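Local coordinates for alpha-1,3-glucanase (Paenibacillus glycanilyticus, PDB 6K0P), which probably hydrolyses alpha-1,3-glucosidic bonds of alpha-1,3-glucan, as a family 87 glycoside hydrolase, and binds the disaccharide nigerose, at residues R78-E83 with W164-L169; I212-G217 with T232-A237. The protein carries 1 engineered substitution. All blocks are in the same frame, centred on the assembly; numbering follows the deposited sequence.

Interaction 1 of 2, residues R78-E83 with W164-L169. With CA (calcium ion), chain J.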
ATOM      1  N   ARG A  78      -1.185 -12.898  -8.556  1.00  8.08           N
ATOM      2  CA  ARG A  78      -2.129 -11.792  -8.681  1.00  7.94           C
ATOM      3  C   ARG A  78      -2.798 -11.906 -10.040  1.00  9.08           C
ATOM      4  O   ARG A  78      -2.115 -11.997 -11.070  1.00  9.85           O
ATOM      5  CB  ARG A  78      -1.452 -10.428  -8.545  1.00  9.20           C
ATOM      6  CG  ARG A  78      -2.448  -9.259  -8.447  1.00  9.91           C
ATOM      7  CD  ARG A  78      -1.750  -7.939  -8.156  1.00  9.17           C
ATOM      8  NE  ARG A  78      -2.646  -6.935  -7.577  1.00  9.22           N
ATOM      9  CZ  ARG A  78      -3.131  -5.877  -8.232  1.00  9.45           C
ATOM     10  NH1 ARG A  78      -2.845  -5.678  -9.520  1.00 10.81           N
ATOM     11  NH2 ARG A  78      -3.912  -5.015  -7.597  1.00 10.11           N
ATOM     12  N   ASN A  79      -4.128 -11.913 -10.030  1.00  9.01           N
ATOM     13  CA  ASN A  79      -4.900 -12.296 -11.197  1.00  8.84           C
ATOM     14  C   ASN A  79      -6.256 -11.613 -11.156  1.00  8.94           C
ATOM     15  O   ASN A  79      -6.689 -11.101 -10.122  1.00  9.79           O
ATOM     16  CB  ASN A  79      -5.087 -13.821 -11.235  1.00  8.89           C
ATOM     17  CG  ASN A  79      -6.025 -14.312 -10.146  1.00 10.38           C
ATOM     18  OD1 ASN A  79      -7.244 -14.365 -10.346  1.00  9.93           O
ATOM     19  ND2 ASN A  79      -5.463 -14.648  -8.978  1.00 10.46           N
ATOM     20  N   ALA A  80      -6.929 -11.615 -12.303  1.00 10.04           N
ATOM     21  CA  ALA A  80      -8.320 -11.180 -12.366  1.00 10.02           C
ATOM     22  C   ALA A  80      -9.135 -12.260 -13.053  1.00  9.74           C
ATOM     23  O   ALA A  80      -8.740 -12.766 -14.112  1.00  9.67           O
ATOM     24  CB  ALA A  80      -8.471  -9.844 -13.111  1.00  9.94           C
ATOM     25  N   VAL A  81     -10.265 -12.619 -12.442  1.00  9.43           N
ATOM     26  CA  VAL A  81     -11.224 -13.553 -13.027  1.00 10.00           C
ATOM     27  C   VAL A  81     -12.581 -12.868 -13.077  1.00 11.55           C
ATOM     28  O   VAL A  81     -12.734 -11.739 -12.596  1.00 11.99           O
ATOM     29  CB  VAL A  81     -11.280 -14.886 -12.250  1.00 10.33           C
ATOM     30  CG1 VAL A  81      -9.930 -15.584 -12.331  1.00 12.31           C
ATOM     31  CG2 VAL A  81     -11.691 -14.674 -10.789  1.00 10.61           C
ATOM     32  N   ALA A  82     -13.565 -13.544 -13.665  1.00 11.94           N
ATOM     33  CA  ALA A  82     -14.893 -12.966 -13.808  1.00 13.34           C
ATOM     34  C   ALA A  82     -15.516 -12.680 -12.449  1.00 13.18           C
ATOM     35  O   ALA A  82     -15.241 -13.354 -11.456  1.00 12.85           O
ATOM     36  CB  ALA A  82     -15.792 -13.942 -14.564  1.00 15.23           C
ATOM     37  N   GLU A  83     -16.380 -11.668 -12.416  1.00 13.82           N
ATOM     38  CA  GLU A  83     -17.161 -11.397 -11.215  1.00 13.81           C
ATOM     39  C   GLU A  83     -17.957 -12.631 -10.792  1.00 14.85           C
ATOM     40  O   GLU A  83     -18.395 -13.428 -11.628  1.00 16.95           O
ATOM     41  CB  GLU A  83     -18.106 -10.215 -11.486  1.00 16.89           C
ATOM     42  CG  GLU A  83     -19.213  -9.974 -10.448  1.00 27.01           C
ATOM     43  CD  GLU A  83     -18.700  -9.540  -9.075  1.00 28.73           C
ATOM     44  OE1 GLU A  83     -17.923 -10.300  -8.445  1.00 26.38           O
ATOM     45  OE2 GLU A  83     -19.097  -8.437  -8.614  1.00 28.58           O
ATOM     46  N   TRP A 164     -11.454 -17.829 -18.158  1.00 10.23           N
ATOM     47  CA  TRP A 164     -10.434 -16.862 -18.545  1.00  9.71           C
ATOM     48  C   TRP A 164      -9.813 -16.296 -17.280  1.00 10.12           C
ATOM     49  O   TRP A 164     -10.432 -16.283 -16.218  1.00 10.40           O
ATOM     50  CB  TRP A 164     -10.983 -15.732 -19.437  1.00 12.20           C
ATOM     51  CG  TRP A 164     -12.173 -14.962 -18.905  1.00 10.68           C
ATOM     52  CD1 TRP A 164     -13.484 -15.168 -19.241  1.00 14.18           C
ATOM     53  CD2 TRP A 164     -12.169 -13.842 -17.993  1.00 10.75           C
ATOM     54  NE1 TRP A 164     -14.294 -14.265 -18.589  1.00 15.43           N
ATOM     55  CE2 TRP A 164     -13.514 -13.439 -17.824  1.00 16.55           C
ATOM     56  CE3 TRP A 164     -11.164 -13.151 -17.296  1.00 10.39           C
ATOM     57  CZ2 TRP A 164     -13.878 -12.373 -17.007  1.00 14.32           C
ATOM     58  CZ3 TRP A 164     -11.531 -12.096 -16.477  1.00 13.23           C
ATOM     59  CH2 TRP A 164     -12.876 -11.710 -16.345  1.00 12.97           C
ATOM     60  N   ILE A 165      -8.591 -15.799 -17.421  1.00  9.64           N
ATOM     61  CA  ILE A 165      -7.871 -15.235 -16.285  1.00  9.99           C
ATOM     62  C   ILE A 165      -6.812 -14.269 -16.796  1.00 11.44           C
ATOM     63  O   ILE A 165      -6.083 -14.569 -17.747  1.00 10.89           O
ATOM     64  CB  ILE A 165      -7.272 -16.352 -15.402  1.00  8.44           C
ATOM     65  CG1 ILE A 165      -6.544 -15.757 -14.190  1.00  9.56           C
ATOM     66  CG2 ILE A 165      -6.330 -17.269 -16.204  1.00 12.89           C
ATOM     67  CD1 ILE A 165      -6.249 -16.788 -13.105  1.00 10.50           C
ATOM     68  N   TYR A 166      -6.722 -13.101 -16.178  1.00 10.59           N
ATOM     69  CA  TYR A 166      -5.612 -12.190 -16.429  1.00  9.08           C
ATOM     70  C   TYR A 166      -4.543 -12.476 -15.390  1.00 10.45           C
ATOM     71  O   TYR A 166      -4.814 -12.412 -14.190  1.00 11.38           O
ATOM     72  CB  TYR A 166      -6.057 -10.735 -16.289  1.00  9.74           C
ATOM     73  CG  TYR A 166      -7.055 -10.283 -17.331  1.00  9.45           C
ATOM     74  CD1 TYR A 166      -8.422 -10.517 -17.160  1.00 10.54           C
ATOM     75  CD2 TYR A 166      -6.637  -9.625 -18.481  1.00  9.57           C
ATOM     76  CE1 TYR A 166      -9.334 -10.110 -18.101  1.00 10.50           C
ATOM     77  CE2 TYR A 166      -7.558  -9.206 -19.431  1.00 11.02           C
ATOM     78  CZ  TYR A 166      -8.897  -9.446 -19.222  1.00 10.46           C
ATOM     79  OH  TYR A 166      -9.835  -9.055 -20.154  1.00 12.62           O
ATOM     80  N   VAL A 167      -3.338 -12.796 -15.842  1.00  9.75           N
ATOM     81  CA  VAL A 167      -2.223 -13.096 -14.947  1.00 10.14           C
ATOM     82  C   VAL A 167      -1.338 -11.859 -14.887  1.00 10.41           C
ATOM     83  O   VAL A 167      -0.740 -11.465 -15.893  1.00 10.09           O
ATOM     84  CB  VAL A 167      -1.437 -14.320 -15.417  1.00  9.63           C
ATOM     85  CG1 VAL A 167      -0.257 -14.577 -14.489  1.00 11.57           C
ATOM     86  CG2 VAL A 167      -2.333 -15.542 -15.508  1.00 10.57           C
ATOM     87  N   ASP A 168      -1.263 -11.239 -13.708  1.00  9.55           N
ATOM     88  CA  ASP A 168      -0.591  -9.952 -13.551  1.00  8.15           C
ATOM     89  C   ASP A 168       0.865 -10.121 -13.125  1.00  8.91           C
ATOM     90  O   ASP A 168       1.779  -9.598 -13.776  1.00  9.59           O
ATOM     91  CB  ASP A 168      -1.377  -9.105 -12.539  1.00  8.98           C
ATOM     92  CG  ASP A 168      -0.776  -7.740 -12.316  1.00  9.93           C
ATOM     93  OD1 ASP A 168       0.146  -7.365 -13.062  1.00 10.05           O
ATOM     94  OD2 ASP A 168      -1.234  -7.024 -11.401  1.00 10.21           O
ATOM     95  N   LEU A 169       1.090 -10.820 -12.016  1.00  9.30           N
ATOM     96  CA  LEU A 169       2.425 -11.040 -11.487  1.00  9.07           C
ATOM     97  C   LEU A 169       2.403 -12.318 -10.668  1.00 11.31           C
ATOM     98  O   LEU A 169       1.342 -12.832 -10.302  1.00 10.56           O
ATOM     99  CB  LEU A 169       2.914  -9.853 -10.629  1.00  9.61           C
ATOM    100  CG  LEU A 169       2.142  -9.495  -9.340  1.00 11.12           C
ATOM    101  CD1 LEU A 169       2.445 -10.441  -8.167  1.00 13.04           C
ATOM    102  CD2 LEU A 169       2.442  -8.070  -8.904  1.00 13.45           C
TER
HETATM  103 CA    CA J2006       1.869  -7.130 -14.529  1.00  9.69          CA
HETATM  104  O   HOH W   1     -12.994 -16.024 -15.116  1.00 12.82           O

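Interaction 2 of 2, residues I212-G217 with T232-A237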
ATOM      1  N   ILE A 212       1.342 -16.447  24.317  1.00 10.76           N
ATOM      2  CA  ILE A 212       0.706 -17.594  23.689  1.00 10.40           C
ATOM      3  C   ILE A 212       1.419 -17.926  22.390  1.00 10.85           C
ATOM      4  O   ILE A 212       2.057 -17.069  21.767  1.00 11.83           O
ATOM      5  CB  ILE A 212      -0.806 -17.392  23.439  1.00 10.68           C
ATOM      6  CG1 ILE A 212      -1.057 -16.326  22.364  1.00 11.62           C
ATOM      7  CG2 ILE A 212      -1.521 -17.053  24.740  1.00 11.92           C
ATOM      8  CD1 ILE A 212      -2.511 -16.303  21.849  1.00 12.31           C
ATOM      9  N   TYR A 213       1.316 -19.191  22.000  1.00 10.53           N
ATOM     10  CA  TYR A 213       1.814 -19.682  20.727  1.00  9.65           C
ATOM     11  C   TYR A 213       0.627 -20.177  19.922  1.00  9.19           C
ATOM     12  O   TYR A 213      -0.216 -20.921  20.439  1.00 11.25           O
ATOM     13  CB  TYR A 213       2.796 -20.836  20.947  1.00  9.95           C
ATOM     14  CG  TYR A 213       3.209 -21.541  19.677  1.00 10.93           C
ATOM     15  CD1 TYR A 213       4.036 -20.916  18.744  1.00 10.05           C
ATOM     16  CD2 TYR A 213       2.775 -22.838  19.410  1.00 12.01           C
ATOM     17  CE1 TYR A 213       4.418 -21.573  17.578  1.00 10.03           C
ATOM     18  CE2 TYR A 213       3.166 -23.499  18.256  1.00 10.90           C
ATOM     19  CZ  TYR A 213       3.978 -22.864  17.349  1.00 11.00           C
ATOM     20  OH  TYR A 213       4.351 -23.545  16.210  1.00 11.22           O
ATOM     21  N   ILE A 214       0.556 -19.758  18.662  1.00 10.55           N
ATOM     22  CA  ILE A 214      -0.519 -20.175  17.771  1.00 11.76           C
ATOM     23  C   ILE A 214       0.093 -21.063  16.692  1.00 10.14           C
ATOM     24  O   ILE A 214       0.852 -20.572  15.842  1.00 10.36           O
ATOM     25  CB  ILE A 214      -1.269 -18.983  17.169  1.00 10.69           C
ATOM     26  CG1 ILE A 214      -1.629 -17.977  18.263  1.00  9.74           C
ATOM     27  CG2 ILE A 214      -2.530 -19.466  16.461  1.00 10.88           C
ATOM     28  CD1 ILE A 214      -2.445 -16.760  17.775  1.00 12.96           C
ATOM     29  N   PRO A 215      -0.187 -22.360  16.700  1.00 10.78           N
ATOM     30  CA  PRO A 215       0.500 -23.285  15.793  1.00 11.62           C
ATOM     31  C   PRO A 215       0.084 -23.072  14.348  1.00 10.68           C
ATOM     32  O   PRO A 215      -0.827 -22.307  14.023  1.00 10.94           O
ATOM     33  CB  PRO A 215       0.033 -24.668  16.265  1.00 13.27           C
ATOM     34  CG  PRO A 215      -0.591 -24.462  17.596  1.00 17.40           C
ATOM     35  CD  PRO A 215      -1.089 -23.045  17.637  1.00 12.22           C
ATOM     36  N   ALA A 216       0.766 -23.798  13.465  1.00 11.36           N
ATOM     37  CA  ALA A 216       0.331 -23.866  12.077  1.00 12.38           C
ATOM     38  C   ALA A 216      -1.124 -24.309  12.023  1.00 10.87           C
ATOM     39  O   ALA A 216      -1.559 -25.170  12.800  1.00 12.82           O
ATOM     40  CB  ALA A 216       1.205 -24.869  11.320  1.00 13.18           C
ATOM     41  N   GLY A 217      -1.886 -23.706  11.113  1.00 11.59           N
ATOM     42  CA  GLY A 217      -3.274 -24.073  10.949  1.00 11.49           C
ATOM     43  C   GLY A 217      -4.153 -22.887  10.640  1.00 12.28           C
ATOM     44  O   GLY A 217      -3.651 -21.775  10.465  1.00 12.99           O
ATOM     45  N   THR A 232       2.164  -8.787  26.476  1.00 11.40           N
ATOM     46  CA  THR A 232       1.843 -10.132  26.012  1.00 10.96           C
ATOM     47  C   THR A 232       2.594 -10.392  24.716  1.00 12.26           C
ATOM     48  O   THR A 232       2.660  -9.520  23.847  1.00 12.01           O
ATOM     49  CB  THR A 232       0.343 -10.198  25.699  1.00 11.64           C
ATOM     50  OG1 THR A 232      -0.410  -9.807  26.857  1.00 12.99           O
ATOM     51  CG2 THR A 232      -0.085 -11.590  25.258  1.00 14.14           C
ATOM     52  N   GLU A 233       3.159 -11.587  24.579  1.00 10.48           N
ATOM     53  CA  GLU A 233       3.725 -12.031  23.310  1.00 11.63           C
ATOM     54  C   GLU A 233       2.736 -12.977  22.644  1.00 14.82           C
ATOM     55  O   GLU A 233       2.239 -13.913  23.278  1.00 13.84           O
ATOM     56  CB  GLU A 233       5.047 -12.756  23.543  1.00 12.40           C
ATOM     57  CG  GLU A 233       6.136 -11.878  24.114  1.00 14.44           C
ATOM     58  CD  GLU A 233       7.424 -12.633  24.324  1.00 21.59           C
ATOM     59  OE1 GLU A 233       7.760 -13.485  23.477  1.00 15.07           O
ATOM     60  OE2 GLU A 233       8.097 -12.376  25.346  1.00 23.51           O
ATOM     61  N   ILE A 234       2.437 -12.726  21.371  1.00 11.50           N
ATOM     62  CA  ILE A 234       1.638 -13.625  20.549  1.00 11.49           C
ATOM     63  C   ILE A 234       2.531 -14.055  19.397  1.00 11.52           C
ATOM     64  O   ILE A 234       2.959 -13.215  18.597  1.00 11.68           O
ATOM     65  CB  ILE A 234       0.353 -12.946  20.055  1.00 13.13           C
ATOM     66  CG1 ILE A 234      -0.485 -12.511  21.260  1.00 16.42           C
ATOM     67  CG2 ILE A 234      -0.453 -13.885  19.149  1.00 13.11           C
ATOM     68  CD1 ILE A 234      -1.764 -11.839  20.907  1.00 19.59           C
ATOM     69  N   VAL A 235       2.851 -15.344  19.340  1.00 11.21           N
ATOM     70  CA  VAL A 235       3.861 -15.874  18.428  1.00  9.93           C
ATOM     71  C   VAL A 235       3.232 -16.992  17.610  1.00 11.41           C
ATOM     72  O   VAL A 235       2.689 -17.947  18.176  1.00 10.60           O
ATOM     73  CB  VAL A 235       5.079 -16.420  19.200  1.00 10.30           C
ATOM     74  CG1 VAL A 235       6.120 -16.948  18.234  1.00 13.65           C
ATOM     75  CG2 VAL A 235       5.670 -15.342  20.133  1.00 14.03           C
ATOM     76  N   GLY A 236       3.314 -16.882  16.282  1.00 10.31           N
ATOM     77  CA  GLY A 236       2.884 -17.936  15.391  1.00 10.79           C
ATOM     78  C   GLY A 236       4.051 -18.759  14.870  1.00  9.96           C
ATOM     79  O   GLY A 236       5.200 -18.620  15.298  1.00 11.50           O
ATOM     80  N   ALA A 237       3.737 -19.607  13.891  1.00  9.94           N
ATOM     81  CA  ALA A 237       4.698 -20.505  13.264  1.00 10.26           C
ATOM     82  C   ALA A 237       5.311 -19.921  12.001  1.00 10.55           C
ATOM     83  O   ALA A 237       6.155 -20.572  11.378  1.00 11.42           O
ATOM     84  CB  ALA A 237       4.015 -21.838  12.923  1.00 10.58           C
TER

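Interaction 1 of 2, residues R78-E83 with W164-L169
R78 and D168 lie side by side across two antiparallel strands, and NH1 of R78 donates to OD2 of D168 at 2.8 Å in a salt bridge. The acceptor sits in the guanidinium plane, at its edge, though the carboxylate is turned 60° from that plane. With CG opposite the backbone N (chi1 -171°) and the chain straight as far as NE, R78 brings NH1 to this oxygen, and the same NH1 also bonds E48 O. A classic beta bulge sets this up: D168 and L169 both face R78, R78 O taking N of D168 at 2.9 Å while R78 N gives to L169 O, and the extra residue turns the aspartate toward its neighbour. A leucine in place of R78 would probably leave D168 OD2 and E48 O without this donor and the carboxylate less firmly set.

The buried, apolar part lies where I165 lays CD1 against N79 CB (3.7 Å) and CG1 against CG1 of V81 (3.9 Å), with V103 of strand 96-104 covering all three; branched aliphatics suit this face, and N79 turns ND2 back to L77 O. On the opposite face, with R78 and L169, A80 and Y166 form a hydrogen-bonded pair, the small alanine lying beside the tyrosine, whose ring stacks on Y45. Toward A82 the strands part and burial lessens, though contact stays close. There one face of the W164 indole meets A82 N, 3.3 Å from CH2 of W164, and a water over the same face accepts from A82 N and donates to W164 O.

OD1 and O of D168 bind calcium, with E23, E25, S50 and S53 completing the site; calcium and arginine probably stabilise the negative carboxylate, coupling the metal to strand 72-80 of this beta-sandwich-like domain.

Interaction 2 of 2, residues I212-G217 with T232-A237
V235 O accepts from I214 N of the neighbouring strand at 2.8 Å and also receives the CA-H of Y213 in a weaker contact (CA to V235 O 3.2 Å); CD1 of the Y213 ring lies near it. The parallel register continues with V235 N giving to I212 O at 3.1 Å and I212 N giving to E233 O, so each strand alternately offers and receives. On one side of these strands the isoleucines form a row. I212 and I234 point the same way with their CG1 atoms 4.0 Å apart, and CD1 of I214 reaches CG2 of I234 at 3.8 Å. Beta-branched aliphatics suit such a position, where like residues of successive strands pile up out of water. This is consistent with the start of an aliphatic ladder in a right-handed parallel beta-helix, as expected of the pectate-lyase-like clan; the two strands would belong to adjacent coils near its N-terminal end, where A199 and L200 of helix 196-204 cover I212.

The other side carries Y213 and V235, both against Y187 of the preceding strand. Swung away from its own backbone N (chi1 172°), the tyrosine ring runs toward A237, whose CB lies 3.7 Å from its OH, while P215 N rests over one ring face. Its hydroxyl bonds Q179 O, and NE2 of the same glutamine holds G236 O. Beyond G236 the strand pairing gives way: T242 OG1 bonds both I214 O and A237 N, and A237 CB, which points toward 212-217, comes within 3.8 Å of A216 N; a methyl fits between Y213 OH and A216.

Overall arrangement
Both contacts are largely buried pairings of neighbouring strands, yet they hold different elements: interaction 1 joins antiparallel strands of the N-terminal sandwich-like domain, interaction 2 parallel strands near the start of the probable beta-helix. Their centres lie 33 Å apart, their nearest atoms about 21 Å, and along the chain the first closes before the second opens. Chemistry follows place. Interaction 1 mixes charge, metal and an irregular strand with an apolar patch, and uses water at its partly exposed end. Interaction 2 relies on regular backbone bonds and stacked aliphatics, charge playing little part, with A216 its exposed margin. Neither contains residues that line the sugar pockets.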